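Local coordinates for protein cortical-lytic enzyme (Clostridium perfringens, PDB 5JIP) that probably acts as a glycoside hydrolase family 25 muramidase, cutting cortex peptidoglycan during spore germination, at residues L50-K55 against I93-Q98; P110-E115 against V128-R133; V26-L31 against D36-R41; R145-T150 against R198-Q203. All blocks are in the same frame, centred on the assembly; numbering follows the deposited sequence.

Interaction 1: L50-K55 against I93-Q98; sequences LRIDNK and IDVLQQ
I52 and V95 form the tight part of this contact, which packs the short strand 51-52, antiparallel neighbour of strand 38-44 in the sheet, against helix 83-100 of the family 25 (TIM-barrel clan) domain. The I52 side chain stands with CG1 opposite the backbone N (chi1 -174°) and continues extended, so both I52 CG1 and I52 CD1 lie 3.8 Å from V95 CG1. One valine methyl thus meets two successive isoleucine carbons at a slant. F56 lies against V95 and L57 against I52, so helix 56-66 completes this apolar patch. Toward solvent the contact loosens. Q98, on the exposed side of the helix, sends only its amide oxygen across, with Q98 OE1 3.9 Å from I52 CD1. At the other end of that amide, Q98 NE2 donates to D94 OD1 at 3.1 Å, an almost straight bond (164°) from above the carboxylate plane that helps to set the rotation of the amide. After I52 the chain draws away from helix 83-100, and D53 OD1 accepts from K55 N at 2.8 Å at the turn leading into the next helix. Attachment thus rests on shape and apolar burial; the amide and carboxylate groups find their hydrogen bonds elsewhere, none of them across this contact.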
# COMPACT_ATOMS: atom_id res chain seq x y z
N LEU A 50 -34.19 -8.29 13.08
CA LEU A 50 -33.56 -8.30 11.76
C LEU A 50 -34.61 -8.53 10.67
O LEU A 50 -35.34 -9.52 10.70
CB LEU A 50 -32.50 -9.40 11.71
CG LEU A 50 -31.55 -9.44 10.50
CD1 LEU A 50 -32.20 -9.89 9.19
CD2 LEU A 50 -30.90 -8.10 10.30
N ARG A 51 -34.68 -7.62 9.71
CA ARG A 51 -35.51 -7.79 8.53
C ARG A 51 -34.67 -7.60 7.27
O ARG A 51 -34.01 -6.57 7.12
CB ARG A 51 -36.66 -6.79 8.52
CG ARG A 51 -37.65 -7.03 9.63
CD ARG A 51 -38.74 -5.99 9.65
NE ARG A 51 -39.86 -6.46 10.46
CZ ARG A 51 -41.02 -5.84 10.56
NH1 ARG A 51 -41.24 -4.70 9.90
NH2 ARG A 51 -41.97 -6.36 11.33
N ILE A 52 -34.78 -8.54 6.34
CA ILE A 52 -34.19 -8.33 5.02
C ILE A 52 -35.01 -7.27 4.31
O ILE A 52 -36.25 -7.25 4.40
CB ILE A 52 -34.16 -9.64 4.22
CG1 ILE A 52 -33.41 -9.42 2.90
CG2 ILE A 52 -35.57 -10.10 3.87
CD1 ILE A 52 -33.06 -10.72 2.18
N ASP A 53 -34.33 -6.35 3.64
CA ASP A 53 -35.03 -5.36 2.85
C ASP A 53 -35.79 -6.07 1.73
O ASP A 53 -35.27 -7.00 1.09
CB ASP A 53 -34.03 -4.34 2.28
CG ASP A 53 -34.69 -3.33 1.35
OD1 ASP A 53 -34.98 -3.70 0.20
OD2 ASP A 53 -34.93 -2.17 1.76
N ASN A 54 -37.05 -5.68 1.51
CA ASN A 54 -37.93 -6.45 0.63
C ASN A 54 -37.65 -6.27 -0.86
O ASN A 54 -38.24 -7.00 -1.67
CB ASN A 54 -39.38 -6.10 0.92
CG ASN A 54 -39.82 -6.65 2.26
OD1 ASN A 54 -39.68 -7.85 2.51
ND2 ASN A 54 -40.31 -5.77 3.13
N LYS A 55 -36.78 -5.32 -1.24
CA LYS A 55 -36.34 -5.18 -2.62
C LYS A 55 -34.87 -5.52 -2.81
O LYS A 55 -34.41 -5.58 -3.96
CB LYS A 55 -36.59 -3.75 -3.13
CG LYS A 55 -38.08 -3.39 -3.32
CD LYS A 55 -38.61 -4.05 -4.55
CE LYS A 55 -39.91 -3.40 -4.98
NZ LYS A 55 -40.47 -4.08 -6.18
N ILE A 93 -23.91 -10.47 7.01
CA ILE A 93 -23.07 -11.34 6.19
C ILE A 93 -23.93 -12.34 5.43
O ILE A 93 -23.70 -12.62 4.26
CB ILE A 93 -22.02 -12.04 7.07
CG1 ILE A 93 -20.97 -11.03 7.51
CG2 ILE A 93 -21.36 -13.23 6.35
CD1 ILE A 93 -20.08 -11.52 8.64
N ASP A 94 -24.90 -12.93 6.13
CA ASP A 94 -25.82 -13.89 5.52
C ASP A 94 -26.65 -13.22 4.43
O ASP A 94 -26.71 -13.71 3.29
CB ASP A 94 -26.67 -14.49 6.64
CG ASP A 94 -27.74 -15.48 6.16
OD1 ASP A 94 -27.85 -15.80 4.97
OD2 ASP A 94 -28.49 -15.94 7.05
N VAL A 95 -27.26 -12.07 4.74
CA VAL A 95 -28.12 -11.40 3.75
C VAL A 95 -27.32 -10.98 2.53
O VAL A 95 -27.77 -11.16 1.39
CB VAL A 95 -28.86 -10.21 4.38
CG1 VAL A 95 -29.66 -9.40 3.35
CG2 VAL A 95 -29.77 -10.71 5.46
N LEU A 96 -26.14 -10.39 2.74
CA LEU A 96 -25.31 -9.97 1.61
C LEU A 96 -25.12 -11.09 0.61
O LEU A 96 -25.23 -10.89 -0.60
CB LEU A 96 -23.96 -9.46 2.08
CG LEU A 96 -23.96 -8.09 2.74
CD1 LEU A 96 -22.66 -7.90 3.53
CD2 LEU A 96 -24.15 -6.93 1.77
N GLN A 97 -24.79 -12.30 1.11
CA GLN A 97 -24.57 -13.43 0.22
C GLN A 97 -25.85 -13.84 -0.48
O GLN A 97 -25.81 -14.29 -1.63
CB GLN A 97 -23.98 -14.59 0.99
CG GLN A 97 -22.60 -14.30 1.49
CD GLN A 97 -22.05 -15.38 2.37
OE1 GLN A 97 -21.36 -16.28 1.91
NE2 GLN A 97 -22.33 -15.29 3.65
N GLN A 98 -26.99 -13.70 0.19
CA GLN A 98 -28.25 -13.99 -0.50
C GLN A 98 -28.42 -13.07 -1.70
O GLN A 98 -28.94 -13.49 -2.74
CB GLN A 98 -29.44 -13.83 0.46
CG GLN A 98 -29.43 -14.77 1.63
CD GLN A 98 -30.69 -14.63 2.48
OE1 GLN A 98 -31.78 -14.45 1.96
NE2 GLN A 98 -30.53 -14.73 3.78

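Interaction 2: P110-E115 against V128-R133; sequences PVLDVE and VNWIDR
L112 and I131 meet because each sends a branch trans to its own backbone N: CG in L112 (chi1 -180°) and the CG2 methyl in I131, whose CG1 lies beside its N instead (chi1 -62°). This puts L112 CD2 3.9 Å from I131 CG2, the closest approach of the contact. The longer arm of I131 reaches V114, where I131 CD1 touches both valine methyls, with V114 CG2 and V114 CG1 each at 4.1 Å. I131 therefore bridges two alternate residues of one face of the 110-115 segment. W130 adds the far rim of its indole: its CZ3 atom is 4.2 Å from L112 CD2, which approaches the ring obliquely. The indole nitrogen, W130 NE1, is satisfied by S84 OG of helix 83-100. Between these apolar residues the strand turns D113, and beyond it E115, to the other side, where a buffer molecule (MES) is bound through its N4 to D113 OD2 and E115 OE2. The contact belongs to the beta-alpha-beta unit of strand 111-113, helix 124-142 and strand 147-151. Its chemistry is wholly apolar: methyls and an indole rim seal helix to strand, while the acidic side chains of D113 and E115 lie together on the side of the segment away from the helix.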
# COMPACT_ATOMS: atom_id res chain seq x y z
N PRO A 110 -19.24 -3.03 1.85
CA PRO A 110 -20.39 -3.20 2.72
C PRO A 110 -20.42 -2.08 3.75
O PRO A 110 -19.37 -1.58 4.17
CB PRO A 110 -20.16 -4.57 3.37
CG PRO A 110 -19.17 -5.26 2.47
CD PRO A 110 -18.30 -4.17 1.94
N VAL A 111 -21.62 -1.65 4.14
CA VAL A 111 -21.78 -0.47 4.97
C VAL A 111 -22.60 -0.81 6.22
O VAL A 111 -23.64 -1.48 6.13
CB VAL A 111 -22.45 0.67 4.18
CG1 VAL A 111 -23.00 1.77 5.08
CG2 VAL A 111 -21.46 1.27 3.20
N LEU A 112 -22.13 -0.32 7.38
CA LEU A 112 -22.90 -0.24 8.61
C LEU A 112 -23.49 1.16 8.74
O LEU A 112 -22.76 2.15 8.80
CB LEU A 112 -22.04 -0.58 9.82
CG LEU A 112 -22.73 -0.55 11.19
CD1 LEU A 112 -23.69 -1.70 11.30
CD2 LEU A 112 -21.65 -0.63 12.26
N ASP A 113 -24.81 1.23 8.77
CA ASP A 113 -25.58 2.47 8.80
C ASP A 113 -26.03 2.70 10.23
O ASP A 113 -26.89 1.97 10.74
CB ASP A 113 -26.75 2.33 7.81
CG ASP A 113 -27.83 3.41 7.95
OD1 ASP A 113 -27.69 4.38 8.72
OD2 ASP A 113 -28.84 3.26 7.21
N VAL A 114 -25.44 3.70 10.89
CA VAL A 114 -25.68 3.98 12.31
C VAL A 114 -26.34 5.34 12.41
O VAL A 114 -25.74 6.38 12.08
CB VAL A 114 -24.39 3.93 13.14
CG1 VAL A 114 -24.68 4.21 14.61
CG2 VAL A 114 -23.72 2.59 12.97
N GLU A 115 -27.58 5.34 12.86
CA GLU A 115 -28.38 6.55 12.99
C GLU A 115 -29.15 6.56 14.30
O GLU A 115 -29.96 7.47 14.50
CB GLU A 115 -29.38 6.67 11.82
CG GLU A 115 -28.76 6.90 10.48
CD GLU A 115 -29.78 6.77 9.36
OE1 GLU A 115 -30.84 7.44 9.45
OE2 GLU A 115 -29.53 5.98 8.42
N VAL A 128 -19.56 3.43 20.44
CA VAL A 128 -18.39 3.14 19.62
C VAL A 128 -17.94 1.69 19.83
O VAL A 128 -17.57 1.02 18.87
CB VAL A 128 -17.26 4.15 19.91
CG1 VAL A 128 -15.95 3.73 19.25
CG2 VAL A 128 -17.62 5.58 19.44
N ASN A 129 -17.92 1.19 21.08
CA ASN A 129 -17.60 -0.21 21.30
C ASN A 129 -18.52 -1.13 20.50
O ASN A 129 -18.07 -2.17 19.99
CB ASN A 129 -17.71 -0.55 22.79
CG ASN A 129 -16.50 -0.10 23.57
OD1 ASN A 129 -15.52 0.42 23.01
ND2 ASN A 129 -16.55 -0.30 24.87
N TRP A 130 -19.80 -0.80 20.40
CA TRP A 130 -20.73 -1.64 19.64
C TRP A 130 -20.38 -1.64 18.15
O TRP A 130 -20.29 -2.69 17.52
CB TRP A 130 -22.16 -1.17 19.87
CG TRP A 130 -23.17 -2.09 19.30
CD1 TRP A 130 -23.85 -3.08 19.97
CD2 TRP A 130 -23.61 -2.15 17.95
NE1 TRP A 130 -24.68 -3.74 19.10
CE2 TRP A 130 -24.55 -3.19 17.85
CE3 TRP A 130 -23.30 -1.41 16.79
CZ2 TRP A 130 -25.21 -3.50 16.65
CZ3 TRP A 130 -23.94 -1.73 15.61
CH2 TRP A 130 -24.89 -2.76 15.55
N ILE A 131 -20.14 -0.45 17.58
CA ILE A 131 -19.73 -0.36 16.18
C ILE A 131 -18.43 -1.13 15.95
O ILE A 131 -18.30 -1.89 14.99
CB ILE A 131 -19.58 1.11 15.79
CG1 ILE A 131 -20.92 1.81 15.92
CG2 ILE A 131 -18.95 1.23 14.38
CD1 ILE A 131 -20.81 3.30 15.75
N ASP A 132 -17.45 -0.91 16.83
CA ASP A 132 -16.14 -1.53 16.70
C ASP A 132 -16.25 -3.05 16.75
O ASP A 132 -15.52 -3.76 16.05
CB ASP A 132 -15.27 -0.98 17.83
CG ASP A 132 -13.78 -1.07 17.54
OD1 ASP A 132 -13.37 -1.18 16.37
OD2 ASP A 132 -13.02 -1.02 18.53
N ARG A 133 -17.14 -3.58 17.60
CA ARG A 133 -17.32 -5.02 17.66
C ARG A 133 -17.94 -5.54 16.38
O ARG A 133 -17.55 -6.60 15.87
CB ARG A 133 -18.20 -5.38 18.87
CG ARG A 133 -18.63 -6.85 18.91
CD ARG A 133 -17.45 -7.81 19.09
NE ARG A 133 -16.71 -7.51 20.32
CZ ARG A 133 -16.96 -8.05 21.51
NH1 ARG A 133 -16.23 -7.71 22.56
NH2 ARG A 133 -17.94 -8.94 21.65

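Interaction 3: V26-L31 against D36-R41; sequences VNFLTL and DFIYLR
I38 carries this contact against F28 and L31, and the 36-41 segment leads up to it and away from it. D36, at the start, faces away from the helix. F37 likewise turns from helix 28-34. At I38 the chain enters the strand and points its side chain to the helix, with CG1 opposite the carbonyl carbon (chi1 -63°) and CD1 extended beyond. That terminal methyl does all the close touching: I38 CD1 is 3.7 Å from F28 CD1, where it comes to the ring edge in the plane of the phenyl, and 3.8 Å from L31 CD1, across a side chain running at about a right angle to its own. V26 CG1 lies over one face of the F28 ring, toward its rim, 3.4 Å above the plane, and F59 of helix 56-66 meets F28 edge-to-face. Y39 turns to the other side of the strand. The end of the L40 side chain comes back toward the helix without touching it and lies against F59. R41 ends the segment with salt bridges to D53 and E21. Across from the strand, N27 is the N-cap of helix 28-34, accepting from T30 N at OD1 (3.2 Å). Apolar alternation of this kind, outward to helices and inward to the core, is that of a beta-alpha-beta unit (strands 15-19 and 38-44 with helix 28-34) in a TIM-barrel-type fold.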
# COMPACT_ATOMS: atom_id res chain seq x y z
N VAL A 26 -37.94 2.71 -9.65
CA VAL A 26 -36.50 2.67 -9.89
C VAL A 26 -36.22 1.99 -11.23
O VAL A 26 -36.47 0.79 -11.39
CB VAL A 26 -35.78 1.97 -8.74
CG1 VAL A 26 -34.27 1.87 -9.04
CG2 VAL A 26 -36.04 2.69 -7.41
N ASN A 27 -35.69 2.74 -12.19
CA ASN A 27 -35.31 2.19 -13.48
C ASN A 27 -33.79 2.08 -13.55
O ASN A 27 -33.09 3.07 -13.79
CB ASN A 27 -35.83 3.04 -14.62
CG ASN A 27 -35.60 2.39 -15.95
OD1 ASN A 27 -34.63 1.65 -16.13
ND2 ASN A 27 -36.51 2.63 -16.89
N PHE A 28 -33.29 0.87 -13.37
CA PHE A 28 -31.84 0.67 -13.27
C PHE A 28 -31.17 0.87 -14.61
O PHE A 28 -30.00 1.26 -14.66
CB PHE A 28 -31.54 -0.70 -12.70
CG PHE A 28 -31.84 -0.81 -11.23
CD1 PHE A 28 -30.97 -0.26 -10.29
CD2 PHE A 28 -33.01 -1.43 -10.78
CE1 PHE A 28 -31.23 -0.36 -8.94
CE2 PHE A 28 -33.29 -1.53 -9.44
CZ PHE A 28 -32.39 -1.00 -8.50
N LEU A 29 -31.88 0.63 -15.71
CA LEU A 29 -31.27 0.90 -16.99
C LEU A 29 -30.97 2.39 -17.13
O LEU A 29 -29.95 2.78 -17.71
CB LEU A 29 -32.17 0.40 -18.14
CG LEU A 29 -31.53 0.45 -19.51
CD1 LEU A 29 -30.27 -0.40 -19.55
CD2 LEU A 29 -32.52 -0.03 -20.56
N THR A 30 -31.85 3.24 -16.61
CA THR A 30 -31.59 4.67 -16.64
C THR A 30 -30.45 5.04 -15.70
O THR A 30 -29.56 5.83 -16.06
CB THR A 30 -32.86 5.41 -16.27
OG1 THR A 30 -33.89 5.06 -17.19
CG2 THR A 30 -32.66 6.94 -16.29
N LEU A 31 -30.44 4.47 -14.50
CA LEU A 31 -29.38 4.79 -13.54
C LEU A 31 -28.01 4.34 -14.04
O LEU A 31 -27.00 4.93 -13.67
CB LEU A 31 -29.71 4.13 -12.21
CG LEU A 31 -30.92 4.69 -11.44
CD1 LEU A 31 -31.14 3.91 -10.16
CD2 LEU A 31 -30.72 6.18 -11.15
N ASP A 36 -22.39 6.30 -11.06
CA ASP A 36 -21.17 5.50 -11.00
C ASP A 36 -21.31 4.30 -10.09
O ASP A 36 -20.58 3.31 -10.24
CB ASP A 36 -20.01 6.36 -10.51
CG ASP A 36 -19.71 7.51 -11.43
OD1 ASP A 36 -19.26 7.27 -12.57
OD2 ASP A 36 -19.90 8.66 -11.02
N PHE A 37 -22.24 4.36 -9.15
CA PHE A 37 -22.43 3.29 -8.18
C PHE A 37 -23.85 3.43 -7.65
O PHE A 37 -24.46 4.50 -7.76
CB PHE A 37 -21.42 3.37 -7.02
CG PHE A 37 -21.44 4.70 -6.28
CD1 PHE A 37 -22.41 4.96 -5.31
CD2 PHE A 37 -20.54 5.69 -6.59
CE1 PHE A 37 -22.45 6.18 -4.66
CE2 PHE A 37 -20.57 6.90 -5.93
CZ PHE A 37 -21.53 7.15 -4.96
N ILE A 38 -24.36 2.34 -7.08
CA ILE A 38 -25.63 2.37 -6.35
C ILE A 38 -25.46 1.60 -5.05
O ILE A 38 -25.04 0.44 -5.04
CB ILE A 38 -26.80 1.74 -7.16
CG1 ILE A 38 -27.06 2.53 -8.43
CG2 ILE A 38 -28.06 1.66 -6.31
CD1 ILE A 38 -28.00 1.83 -9.38
N TYR A 39 -25.88 2.22 -3.94
CA TYR A 39 -26.02 1.54 -2.66
C TYR A 39 -27.47 1.15 -2.39
O TYR A 39 -28.39 1.90 -2.71
CB TYR A 39 -25.50 2.41 -1.51
CG TYR A 39 -24.06 2.07 -1.15
CD1 TYR A 39 -23.75 0.89 -0.47
CD2 TYR A 39 -23.03 2.91 -1.50
CE1 TYR A 39 -22.44 0.59 -0.14
CE2 TYR A 39 -21.71 2.59 -1.19
CZ TYR A 39 -21.42 1.44 -0.53
OH TYR A 39 -20.09 1.19 -0.26
N LEU A 40 -27.65 -0.05 -1.83
CA LEU A 40 -28.95 -0.63 -1.49
C LEU A 40 -28.98 -0.98 -0.01
O LEU A 40 -27.97 -1.41 0.56
CB LEU A 40 -29.23 -1.92 -2.26
CG LEU A 40 -28.98 -1.89 -3.78
CD1 LEU A 40 -29.06 -3.32 -4.35
CD2 LEU A 40 -29.96 -0.94 -4.44
N ARG A 41 -30.13 -0.84 0.62
CA ARG A 41 -30.32 -1.48 1.91
C ARG A 41 -30.41 -2.98 1.72
O ARG A 41 -31.24 -3.48 0.96
CB ARG A 41 -31.58 -0.97 2.63
CG ARG A 41 -31.72 -1.60 4.03
CD ARG A 41 -32.80 -0.91 4.89
NE ARG A 41 -34.15 -1.25 4.45
CZ ARG A 41 -35.24 -1.00 5.16
NH1 ARG A 41 -35.14 -0.38 6.33
NH2 ARG A 41 -36.43 -1.40 4.71

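Interaction 4: R145-T150 against R198-Q203; sequences RLMLYT and RWTMWQ
M147 and T200, like Y149 and M201, face each other across a gap of almost 9 Å (8.7 Å between CA atoms of M147 and T200), because strand 175-178 runs between the two segments as the parallel neighbour of both. Only side chains bridge it. M147 folds back at its thioether (chi3 70°), laying M147 SD 3.9 Å from the T200 CG2 methyl and M147 CE 3.9 Å from M201 SD. The two methionines cross at about a right angle, so thioether groups fill the space between the strands. Further along, Y149 OH appears to donate to Q203 OE1 (2.6 Å), but the hydroxyl lies too close to another atom of the model, so this bond is less certain. The amide oxygen sits near the ring plane at the ring edge, while amide and ring planes are turned 61° apart. Q203 OE1 also takes a bond from Y180 OH and Q203 NE2 gives one to D18 OD1, so several partners fix the rotation of the amide, whose NE2 also bonds a bound buffer molecule (MES), perhaps marking a pocket. These side chains point into the interior of the barrel-like sheet of the family 25 domain, where W176 of strand 175-178 touches M147 and M201 and meets Y149 edge-to-face, strand 111-113 flanks the 147-151 side, and N220 of strand 217-221 packs on M201 and Q203.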
# COMPACT_ATOMS: atom_id res chain seq x y z
N ARG A 145 -13.30 -4.98 3.99
CA ARG A 145 -13.46 -3.74 4.74
C ARG A 145 -14.91 -3.29 4.85
O ARG A 145 -15.67 -3.32 3.88
CB ARG A 145 -12.67 -2.62 4.09
CG ARG A 145 -11.18 -2.78 3.99
CD ARG A 145 -10.50 -2.95 5.35
NE ARG A 145 -10.93 -2.04 6.40
CZ ARG A 145 -10.46 -0.81 6.61
NH1 ARG A 145 -9.58 -0.28 5.80
NH2 ARG A 145 -10.90 -0.10 7.65
N LEU A 146 -15.26 -2.82 6.04
CA LEU A 146 -16.57 -2.28 6.35
C LEU A 146 -16.52 -0.76 6.39
O LEU A 146 -15.70 -0.18 7.11
CB LEU A 146 -17.04 -2.82 7.71
CG LEU A 146 -18.42 -2.37 8.19
CD1 LEU A 146 -19.50 -2.96 7.29
CD2 LEU A 146 -18.63 -2.77 9.64
N MET A 147 -17.39 -0.11 5.62
CA MET A 147 -17.54 1.35 5.66
C MET A 147 -18.64 1.73 6.65
O MET A 147 -19.63 1.00 6.79
CB MET A 147 -17.86 1.91 4.27
CG MET A 147 -18.17 3.42 4.25
SD MET A 147 -17.74 4.24 2.70
CE MET A 147 -18.97 3.57 1.61
N LEU A 148 -18.42 2.83 7.38
CA LEU A 148 -19.39 3.38 8.33
C LEU A 148 -20.15 4.54 7.69
O LEU A 148 -19.54 5.47 7.15
CB LEU A 148 -18.71 3.86 9.61
CG LEU A 148 -19.68 4.47 10.65
CD1 LEU A 148 -20.52 3.38 11.20
CD2 LEU A 148 -18.88 5.17 11.75
N TYR A 149 -21.48 4.45 7.72
CA TYR A 149 -22.33 5.57 7.39
C TYR A 149 -22.91 6.17 8.66
O TYR A 149 -23.46 5.45 9.51
CB TYR A 149 -23.49 5.17 6.47
CG TYR A 149 -24.54 6.27 6.35
CD1 TYR A 149 -25.50 6.46 7.34
CD2 TYR A 149 -24.58 7.09 5.23
CE1 TYR A 149 -26.44 7.45 7.25
CE2 TYR A 149 -25.57 8.10 5.13
CZ TYR A 149 -26.49 8.26 6.15
OH TYR A 149 -27.47 9.23 6.09
N THR A 150 -22.82 7.49 8.79
CA THR A 150 -23.49 8.20 9.86
C THR A 150 -23.58 9.66 9.46
O THR A 150 -22.92 10.09 8.51
CB THR A 150 -22.74 8.00 11.20
OG1 THR A 150 -23.56 8.46 12.27
CG2 THR A 150 -21.47 8.75 11.22
N ARG A 198 -10.28 11.92 6.08
CA ARG A 198 -11.05 12.17 4.86
C ARG A 198 -12.38 11.45 4.95
O ARG A 198 -12.51 10.43 5.64
CB ARG A 198 -10.32 11.64 3.62
CG ARG A 198 -9.08 12.36 3.25
CD ARG A 198 -8.37 11.64 2.11
NE ARG A 198 -9.22 11.49 0.91
CZ ARG A 198 -9.53 12.48 0.09
NH1 ARG A 198 -9.10 13.73 0.32
NH2 ARG A 198 -10.30 12.24 -0.98
N TRP A 199 -13.37 11.98 4.22
CA TRP A 199 -14.55 11.20 3.89
C TRP A 199 -14.32 10.44 2.60
O TRP A 199 -13.65 10.90 1.68
CB TRP A 199 -15.82 12.05 3.79
CG TRP A 199 -15.86 13.24 2.88
CD1 TRP A 199 -15.74 14.55 3.24
CD2 TRP A 199 -16.20 13.25 1.48
NE1 TRP A 199 -15.90 15.37 2.14
CE2 TRP A 199 -16.18 14.59 1.05
CE3 TRP A 199 -16.43 12.26 0.55
CZ2 TRP A 199 -16.44 14.95 -0.25
CZ3 TRP A 199 -16.67 12.62 -0.76
CH2 TRP A 199 -16.66 13.94 -1.15
N THR A 200 -14.87 9.23 2.57
CA THR A 200 -14.88 8.43 1.37
C THR A 200 -16.10 8.74 0.51
O THR A 200 -15.99 8.81 -0.72
CB THR A 200 -14.83 6.95 1.77
OG1 THR A 200 -13.59 6.71 2.44
CG2 THR A 200 -14.99 6.04 0.60
N MET A 201 -17.27 8.89 1.14
CA MET A 201 -18.48 9.35 0.45
C MET A 201 -19.17 10.40 1.31
O MET A 201 -19.01 10.43 2.53
CB MET A 201 -19.43 8.21 0.15
CG MET A 201 -18.91 7.22 -0.86
SD MET A 201 -20.08 5.88 -1.28
CE MET A 201 -21.67 6.59 -1.01
N TRP A 202 -19.92 11.26 0.64
CA TRP A 202 -20.67 12.34 1.27
C TRP A 202 -22.09 12.31 0.73
O TRP A 202 -22.31 12.51 -0.47
CB TRP A 202 -20.00 13.69 0.98
CG TRP A 202 -20.80 14.92 1.33
CD1 TRP A 202 -21.81 15.03 2.23
CD2 TRP A 202 -20.63 16.22 0.74
NE1 TRP A 202 -22.28 16.35 2.25
CE2 TRP A 202 -21.58 17.08 1.33
CE3 TRP A 202 -19.76 16.73 -0.23
CZ2 TRP A 202 -21.67 18.42 0.98
CZ3 TRP A 202 -19.87 18.06 -0.57
CH2 TRP A 202 -20.80 18.89 0.03
N GLN A 203 -23.05 11.99 1.61
CA GLN A 203 -24.47 12.06 1.29
C GLN A 203 -24.90 13.51 1.51
O GLN A 203 -24.94 13.98 2.65
CB GLN A 203 -25.28 11.13 2.18
CG GLN A 203 -26.70 10.93 1.70
CD GLN A 203 -27.45 10.05 2.66
OE1 GLN A 203 -27.75 10.46 3.77
NE2 GLN A 203 -27.74 8.82 2.24

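In the fold
All four contacts reach the same curled sheet of the family 25 domain. Interactions 2 and 3 are buried apolar seals of a helix on a strand, each within one beta-alpha-beta unit. Interaction 1 also sets helix against strand, but its far end opens to solvent and a glutamine takes part. Interaction 4 is different: it joins two strands on the barrel's inner side, with sulfur and polar amide chemistry. Interactions 2 and 4 share the neighbouring strands 111-113 and 147-151, with L112 O 2.8 Å from Y149 N. Interactions 1 and 3 are joined by a salt bridge from D53 to R41, and Y39 of interaction 3 packs on both methionines of interaction 4.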